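Local structure of beta-N-acetylhexosaminidase (Bacteroides fragilis, 4PYS) at residues W166-E177 with Q197-V206. The protein probably removes terminal beta-linked N-acetylhexosamine residues from glycans, as many members of glycoside hydrolase family 20 do. Numbering follows the deposited sequence.
Sequences WHLTEGLGWRIE and QQGFYSQEEV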
ATOM      1  N   TRP A 166      -0.233   0.108  -5.923  1.00 20.38           N
ATOM      2  CA  TRP A 166       0.751  -0.153  -6.968  1.00 20.60           C
ATOM      3  C   TRP A 166       0.692   0.975  -8.001  1.00 22.98           C
ATOM      4  O   TRP A 166      -0.237   1.043  -8.800  1.00 23.24           O
ATOM      5  CB  TRP A 166       0.443  -1.503  -7.638  1.00 20.27           C
ATOM      6  CG  TRP A 166       1.608  -2.139  -8.349  1.00 21.05           C
ATOM      7  CD1 TRP A 166       2.894  -1.678  -8.410  1.00 20.65           C
ATOM      8  CD2 TRP A 166       1.581  -3.363  -9.098  1.00 19.59           C
ATOM      9  NE1 TRP A 166       3.670  -2.548  -9.160  1.00 20.85           N
ATOM     10  CE2 TRP A 166       2.885  -3.588  -9.588  1.00 20.91           C
ATOM     11  CE3 TRP A 166       0.576  -4.285  -9.408  1.00 25.27           C
ATOM     12  CZ2 TRP A 166       3.212  -4.700 -10.385  1.00 21.58           C
ATOM     13  CZ3 TRP A 166       0.900  -5.395 -10.187  1.00 25.90           C
ATOM     14  CH2 TRP A 166       2.206  -5.585 -10.675  1.00 27.58           C
ATOM     15  N   HIS A 167       1.672   1.872  -7.948  1.00 20.90           N
ATOM     16  CA  HIS A 167       1.706   3.051  -8.805  1.00 21.09           C
ATOM     17  C   HIS A 167       2.337   2.592 -10.111  1.00 23.50           C
ATOM     18  O   HIS A 167       3.559   2.484 -10.210  1.00 26.28           O
ATOM     19  CB  HIS A 167       2.540   4.150  -8.122  1.00 23.46           C
ATOM     20  CG  HIS A 167       2.542   5.466  -8.844  1.00 25.55           C
ATOM     21  ND1 HIS A 167       1.570   6.426  -8.657  1.00 26.01           N
ATOM     22  CD2 HIS A 167       3.418   5.990  -9.736  1.00 27.68           C
ATOM     23  CE1 HIS A 167       1.834   7.475  -9.418  1.00 26.97           C
ATOM     24  NE2 HIS A 167       2.951   7.235 -10.084  1.00 28.95           N
ATOM     25  N   LEU A 168       1.492   2.309 -11.102  1.00 24.13           N
ATOM     26  CA  LEU A 168       1.884   1.575 -12.303  1.00 21.90           C
ATOM     27  C   LEU A 168       2.154   2.431 -13.527  1.00 25.94           C
ATOM     28  O   LEU A 168       2.694   1.935 -14.515  1.00 31.57           O
ATOM     29  CB  LEU A 168       0.779   0.573 -12.676  1.00 24.37           C
ATOM     30  CG  LEU A 168       0.726  -0.674 -11.805  1.00 27.84           C
ATOM     31  CD1 LEU A 168      -0.688  -1.263 -11.825  1.00 31.12           C
ATOM     32  CD2 LEU A 168       1.729  -1.682 -12.321  1.00 28.70           C
ATOM     33  N   THR A 169       1.754   3.699 -13.497  1.00 24.95           N
ATOM     34  CA  THR A 169       1.897   4.533 -14.686  1.00 27.90           C
ATOM     35  C   THR A 169       2.482   5.871 -14.308  1.00 31.34           C
ATOM     36  O   THR A 169       2.129   6.447 -13.280  1.00 30.82           O
ATOM     37  CB  THR A 169       0.548   4.778 -15.395  1.00 35.44           C
ATOM     38  OG1 THR A 169      -0.258   5.650 -14.589  1.00 37.74           O
ATOM     39  CG2 THR A 169      -0.186   3.455 -15.628  1.00 31.41           C
ATOM     40  N   GLU A 170       3.383   6.355 -15.151  1.00 32.41           N
ATOM     41  CA  GLU A 170       4.088   7.606 -14.917  1.00 30.65           C
ATOM     42  C   GLU A 170       4.528   8.118 -16.269  1.00 37.36           C
ATOM     43  O   GLU A 170       4.467   7.379 -17.263  1.00 34.14           O
ATOM     44  CB  GLU A 170       5.335   7.356 -14.073  1.00 31.83           C
ATOM     45  CG  GLU A 170       5.122   7.551 -12.587  1.00 35.12           C
ATOM     46  CD  GLU A 170       4.794   8.989 -12.259  1.00 43.21           C
ATOM     47  OE1 GLU A 170       5.222   9.871 -13.034  1.00 43.98           O
ATOM     48  OE2 GLU A 170       4.105   9.237 -11.243  1.00 34.50           O
ATOM     49  N   GLY A 171       4.989   9.366 -16.319  1.00 36.83           N
ATOM     50  CA  GLY A 171       5.526   9.909 -17.558  1.00 35.49           C
ATOM     51  C   GLY A 171       6.701   9.065 -18.035  1.00 42.02           C
ATOM     52  O   GLY A 171       6.907   8.882 -19.231  1.00 42.94           O
ATOM     53  N   LEU A 172       7.448   8.522 -17.077  1.00 40.01           N
ATOM     54  CA  LEU A 172       8.651   7.749 -17.365  1.00 41.29           C
ATOM     55  C   LEU A 172       8.392   6.271 -17.589  1.00 39.88           C
ATOM     56  O   LEU A 172       9.337   5.506 -17.780  1.00 36.68           O
ATOM     57  CB  LEU A 172       9.642   7.877 -16.209  1.00 44.97           C
ATOM     58  CG  LEU A 172      10.656   9.010 -16.283  1.00 50.34           C
ATOM     59  CD1 LEU A 172      11.370   9.158 -14.947  1.00 48.69           C
ATOM     60  CD2 LEU A 172      11.641   8.750 -17.406  1.00 50.67           C
ATOM     61  N   GLY A 173       7.131   5.848 -17.532  1.00 36.06           N
ATOM     62  CA  GLY A 173       6.834   4.438 -17.706  1.00 32.37           C
ATOM     63  C   GLY A 173       5.382   4.070 -17.499  1.00 36.44           C
ATOM     64  O   GLY A 173       4.799   4.350 -16.449  1.00 32.99           O
ATOM     65  N   TRP A 174       4.796   3.446 -18.513  1.00 31.38           N
ATOM     66  CA  TRP A 174       3.491   2.821 -18.366  1.00 31.12           C
ATOM     67  C   TRP A 174       3.765   1.332 -18.245  1.00 30.24           C
ATOM     68  O   TRP A 174       4.246   0.721 -19.194  1.00 33.36           O
ATOM     69  CB  TRP A 174       2.633   3.078 -19.607  1.00 29.79           C
ATOM     70  CG  TRP A 174       1.283   2.482 -19.479  1.00 32.20           C
ATOM     71  CD1 TRP A 174       0.953   1.158 -19.555  1.00 31.31           C
ATOM     72  CD2 TRP A 174       0.064   3.186 -19.226  1.00 29.92           C
ATOM     73  NE1 TRP A 174      -0.399   0.998 -19.364  1.00 33.21           N
ATOM     74  CE2 TRP A 174      -0.967   2.227 -19.158  1.00 32.80           C
ATOM     75  CE3 TRP A 174      -0.252   4.533 -19.040  1.00 33.03           C
ATOM     76  CZ2 TRP A 174      -2.307   2.581 -18.927  1.00 30.30           C
ATOM     77  CZ3 TRP A 174      -1.576   4.884 -18.811  1.00 36.67           C
ATOM     78  CH2 TRP A 174      -2.586   3.912 -18.758  1.00 36.94           C
ATOM     79  N   ARG A 175       3.470   0.740 -17.094  1.00 27.16           N
ATOM     80  CA  ARG A 175       3.895  -0.640 -16.871  1.00 27.60           C
ATOM     81  C   ARG A 175       2.777  -1.658 -16.734  1.00 28.07           C
ATOM     82  O   ARG A 175       3.046  -2.820 -16.417  1.00 31.30           O
ATOM     83  CB  ARG A 175       4.840  -0.713 -15.660  1.00 29.31           C
ATOM     84  CG  ARG A 175       5.966   0.293 -15.777  1.00 31.37           C
ATOM     85  CD  ARG A 175       7.284  -0.179 -15.193  1.00 31.35           C
ATOM     86  NE  ARG A 175       8.162   0.977 -15.055  1.00 30.92           N
ATOM     87  CZ  ARG A 175       9.068   1.338 -15.950  1.00 31.07           C
ATOM     88  NH1 ARG A 175       9.262   0.601 -17.040  1.00 31.46           N
ATOM     89  NH2 ARG A 175       9.799   2.426 -15.747  1.00 32.94           N
ATOM     90  N   ILE A 176       1.530  -1.252 -16.986  1.00 29.73           N
ATOM     91  CA  ILE A 176       0.424  -2.199 -16.867  1.00 26.51           C
ATOM     92  C   ILE A 176      -0.065  -2.586 -18.258  1.00 32.19           C
ATOM     93  O   ILE A 176      -0.452  -1.724 -19.049  1.00 31.52           O
ATOM     94  CB  ILE A 176      -0.716  -1.674 -15.938  1.00 28.54           C
ATOM     95  CG1 ILE A 176      -1.851  -2.692 -15.858  1.00 32.90           C
ATOM     96  CG2 ILE A 176      -1.218  -0.315 -16.387  1.00 27.53           C
ATOM     97  CD1 ILE A 176      -1.458  -3.952 -15.125  1.00 33.69           C
ATOM     98  N   GLU A 177       0.015  -3.876 -18.578  1.00 28.87           N
ATOM     99  CA  GLU A 177      -0.390  -4.342 -19.905  1.00 30.94           C
ATOM    100  C   GLU A 177      -1.893  -4.201 -20.110  1.00 31.80           C
ATOM    101  O   GLU A 177      -2.689  -4.656 -19.278  1.00 31.21           O
ATOM    102  CB  GLU A 177       0.035  -5.799 -20.140  1.00 34.64           C
ATOM    103  CG  GLU A 177      -0.336  -6.295 -21.538  1.00 35.44           C
ATOM    104  CD  GLU A 177       0.046  -7.741 -21.801  1.00 45.72           C
ATOM    105  OE1 GLU A 177      -0.270  -8.617 -20.970  1.00 38.99           O
ATOM    106  OE2 GLU A 177       0.648  -8.004 -22.862  1.00 54.90           O
ATOM    107  N   GLN A 197      14.899   1.002 -15.774  1.00 29.89           N
ATOM    108  CA  GLN A 197      13.711   1.772 -16.153  1.00 35.45           C
ATOM    109  C   GLN A 197      12.890   1.125 -17.276  1.00 35.35           C
ATOM    110  O   GLN A 197      11.914   1.710 -17.750  1.00 34.05           O
ATOM    111  CB  GLN A 197      14.073   3.221 -16.490  1.00 37.35           C
ATOM    112  CG  GLN A 197      14.432   4.046 -15.245  1.00 34.74           C
ATOM    113  CD  GLN A 197      14.533   5.535 -15.524  1.00 34.97           C
ATOM    114  OE1 GLN A 197      15.138   5.955 -16.506  1.00 36.17           O
ATOM    115  NE2 GLN A 197      13.947   6.344 -14.647  1.00 35.97           N
ATOM    116  N   GLN A 198      13.266  -0.088 -17.676  1.00 31.89           N
ATOM    117  CA  GLN A 198      12.597  -0.768 -18.789  1.00 34.01           C
ATOM    118  C   GLN A 198      11.861  -2.015 -18.310  1.00 35.82           C
ATOM    119  O   GLN A 198      12.400  -2.802 -17.532  1.00 34.77           O
ATOM    120  CB  GLN A 198      13.598  -1.144 -19.889  1.00 34.71           C
ATOM    121  CG  GLN A 198      14.498  -0.001 -20.351  1.00 39.77           C
ATOM    122  CD  GLN A 198      15.633   0.284 -19.373  1.00 45.55           C
ATOM    123  OE1 GLN A 198      16.118  -0.617 -18.683  1.00 48.37           O
ATOM    124  NE2 GLN A 198      16.044   1.547 -19.295  1.00 43.89           N
ATOM    125  N   GLY A 199      10.621  -2.190 -18.762  1.00 36.23           N
ATOM    126  CA  GLY A 199       9.887  -3.409 -18.472  1.00 31.21           C
ATOM    127  C   GLY A 199       8.469  -3.155 -18.013  1.00 32.96           C
ATOM    128  O   GLY A 199       8.145  -2.049 -17.581  1.00 29.45           O
ATOM    129  N   PHE A 200       7.625  -4.182 -18.086  1.00 30.56           N
ATOM    130  CA  PHE A 200       6.232  -4.032 -17.669  1.00 31.00           C
ATOM    131  C   PHE A 200       5.698  -5.313 -17.061  1.00 31.95           C
ATOM    132  O   PHE A 200       6.347  -6.363 -17.123  1.00 32.35           O
ATOM    133  CB  PHE A 200       5.356  -3.615 -18.853  1.00 31.18           C
ATOM    134  CG  PHE A 200       5.307  -4.631 -19.961  1.00 31.55           C
ATOM    135  CD1 PHE A 200       6.306  -4.672 -20.919  1.00 34.42           C
ATOM    136  CD2 PHE A 200       4.263  -5.550 -20.038  1.00 33.59           C
ATOM    137  CE1 PHE A 200       6.270  -5.608 -21.956  1.00 43.52           C
ATOM    138  CE2 PHE A 200       4.218  -6.490 -21.069  1.00 35.28           C
ATOM    139  CZ  PHE A 200       5.227  -6.517 -22.026  1.00 41.60           C
ATOM    140  N   TYR A 201       4.507  -5.217 -16.483  1.00 25.76           N
ATOM    141  CA  TYR A 201       3.829  -6.358 -15.892  1.00 29.34           C
ATOM    142  C   TYR A 201       2.735  -6.824 -16.850  1.00 33.94           C
ATOM    143  O   TYR A 201       1.807  -6.073 -17.166  1.00 32.22           O
ATOM    144  CB  TYR A 201       3.276  -5.964 -14.529  1.00 25.48           C
ATOM    145  CG  TYR A 201       4.380  -5.346 -13.698  1.00 28.34           C
ATOM    146  CD1 TYR A 201       5.380  -6.141 -13.145  1.00 28.97           C
ATOM    147  CD2 TYR A 201       4.470  -3.966 -13.537  1.00 26.66           C
ATOM    148  CE1 TYR A 201       6.421  -5.577 -12.407  1.00 27.27           C
ATOM    149  CE2 TYR A 201       5.513  -3.388 -12.808  1.00 26.30           C
ATOM    150  CZ  TYR A 201       6.487  -4.203 -12.248  1.00 29.56           C
ATOM    151  OH  TYR A 201       7.538  -3.651 -11.528  1.00 25.45           O
ATOM    152  N   SER A 202       2.876  -8.047 -17.349  1.00 30.30           N
ATOM    153  CA  SER A 202       1.894  -8.606 -18.274  1.00 33.89           C
ATOM    154  C   SER A 202       0.644  -8.954 -17.483  1.00 34.15           C
ATOM    155  O   SER A 202       0.680  -8.994 -16.252  1.00 29.53           O
ATOM    156  CB  SER A 202       2.436  -9.872 -18.924  1.00 38.34           C
ATOM    157  OG  SER A 202       2.602 -10.877 -17.943  1.00 36.28           O
ATOM    158  N   GLN A 203      -0.463  -9.215 -18.171  1.00 30.73           N
ATOM    159  CA  GLN A 203      -1.685  -9.547 -17.452  1.00 34.53           C
ATOM    160  C   GLN A 203      -1.520 -10.853 -16.668  1.00 30.33           C
ATOM    161  O   GLN A 203      -2.080 -10.999 -15.581  1.00 31.96           O
ATOM    162  CB  GLN A 203      -2.889  -9.561 -18.409  1.00 33.34           C
ATOM    163  CG  GLN A 203      -3.054  -8.198 -19.078  1.00 35.83           C
ATOM    164  CD  GLN A 203      -4.462  -7.913 -19.571  1.00 44.22           C
ATOM    165  OE1 GLN A 203      -5.269  -8.825 -19.770  1.00 42.56           O
ATOM    166  NE2 GLN A 203      -4.761  -6.629 -19.779  1.00 34.65           N
ATOM    167  N   GLU A 204      -0.717 -11.772 -17.208  1.00 32.60           N
ATOM    168  CA  GLU A 204      -0.404 -13.033 -16.526  1.00 31.55           C
ATOM    169  C   GLU A 204       0.357 -12.802 -15.223  1.00 31.98           C
ATOM    170  O   GLU A 204       0.037 -13.394 -14.193  1.00 34.01           O
ATOM    171  CB  GLU A 204       0.416 -13.945 -17.441  1.00 42.50           C
ATOM    172  CG  GLU A 204      -0.418 -14.978 -18.170  1.00 54.89           C
ATOM    173  CD  GLU A 204      -1.251 -15.807 -17.217  1.00 61.05           C
ATOM    174  OE1 GLU A 204      -0.668 -16.444 -16.313  1.00 57.90           O
ATOM    175  OE2 GLU A 204      -2.490 -15.811 -17.365  1.00 71.89           O
ATOM    176  N   GLU A 205       1.377 -11.954 -15.278  1.00 31.25           N
ATOM    177  CA  GLU A 205       2.124 -11.580 -14.073  1.00 30.84           C
ATOM    178  C   GLU A 205       1.241 -10.894 -13.024  1.00 32.42           C
ATOM    179  O   GLU A 205       1.384 -11.135 -11.821  1.00 29.38           O
ATOM    180  CB  GLU A 205       3.317 -10.687 -14.440  1.00 33.03           C
ATOM    181  CG  GLU A 205       4.441 -11.429 -15.167  1.00 40.36           C
ATOM    182  CD  GLU A 205       5.479 -10.500 -15.790  1.00 47.57           C
ATOM    183  OE1 GLU A 205       5.100  -9.418 -16.289  1.00 49.57           O
ATOM    184  OE2 GLU A 205       6.676 -10.862 -15.794  1.00 45.37           O
ATOM    185  N   VAL A 206       0.333 -10.034 -13.473  1.00 29.53           N
ATOM    186  CA  VAL A 206      -0.597  -9.384 -12.559  1.00 27.96           C
ATOM    187  C   VAL A 206      -1.474 -10.420 -11.872  1.00 29.90           C
ATOM    188  O   VAL A 206      -1.705 -10.335 -10.672  1.00 28.21           O
ATOM    189  CB  VAL A 206      -1.470  -8.343 -13.284  1.00 32.23           C
ATOM    190  CG1 VAL A 206      -2.633  -7.888 -12.388  1.00 27.34           C
ATOM    191  CG2 VAL A 206      -0.620  -7.154 -13.693  1.00 31.26           C
TER
HETATM  192  O   HOH W   1      10.076   3.350 -19.295  1.00 32.43           O
HETATM  193  O   HOH W   2      -0.161 -11.757 -20.229  1.00 40.04           O
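Trp166 and Tyr201 meet as an edge-to-face pair: the rim of the indole at CZ2 sits over the centre of the phenol ring, 3.5 Å from Tyr201 CD2, with the planes 53° apart. Leu168 CD2 lies over the indole face and also touches Tyr201, so one methyl group meets both rings. The whole contact exemplifies a loop held by side chains and backbone at once. A single beta bridge joins Ile176 to Tyr201, with Tyr201 N giving an almost straight bond to Arg175 O (2.8 Å) and Glu177 N meeting Tyr201 O. Bent at chi2 (-146°), Arg175 sends its guanidinium along the loop. There NH1 donates to a lone pair of Gly199 O (2.9 Å), in the carbonyl plane, and NH1 and NH2 converge on Gln197 O from one face of its carbonyl. Glu177, its CG anti to the backbone N (chi1 -178°), extends to the helix start, where OE1 accepts from Gln203 N (2.9 Å). Gln203 NE2 reaches back to Glu177 O (2.9 Å) and also bonds Glu276. At the N-cap, Ser202 OG accepts from Glu205 N and Ser202 N donates to Glu205 OE1, a capping box. Within the TIM-barrel-type catalytic domain, the contact ties the loop leading into helix 203-214 to strand 163-170 and the residues after its hairpin partner, strand 173-174, while Ile149 of helix 146-158 packs on both Trp166 and Tyr201.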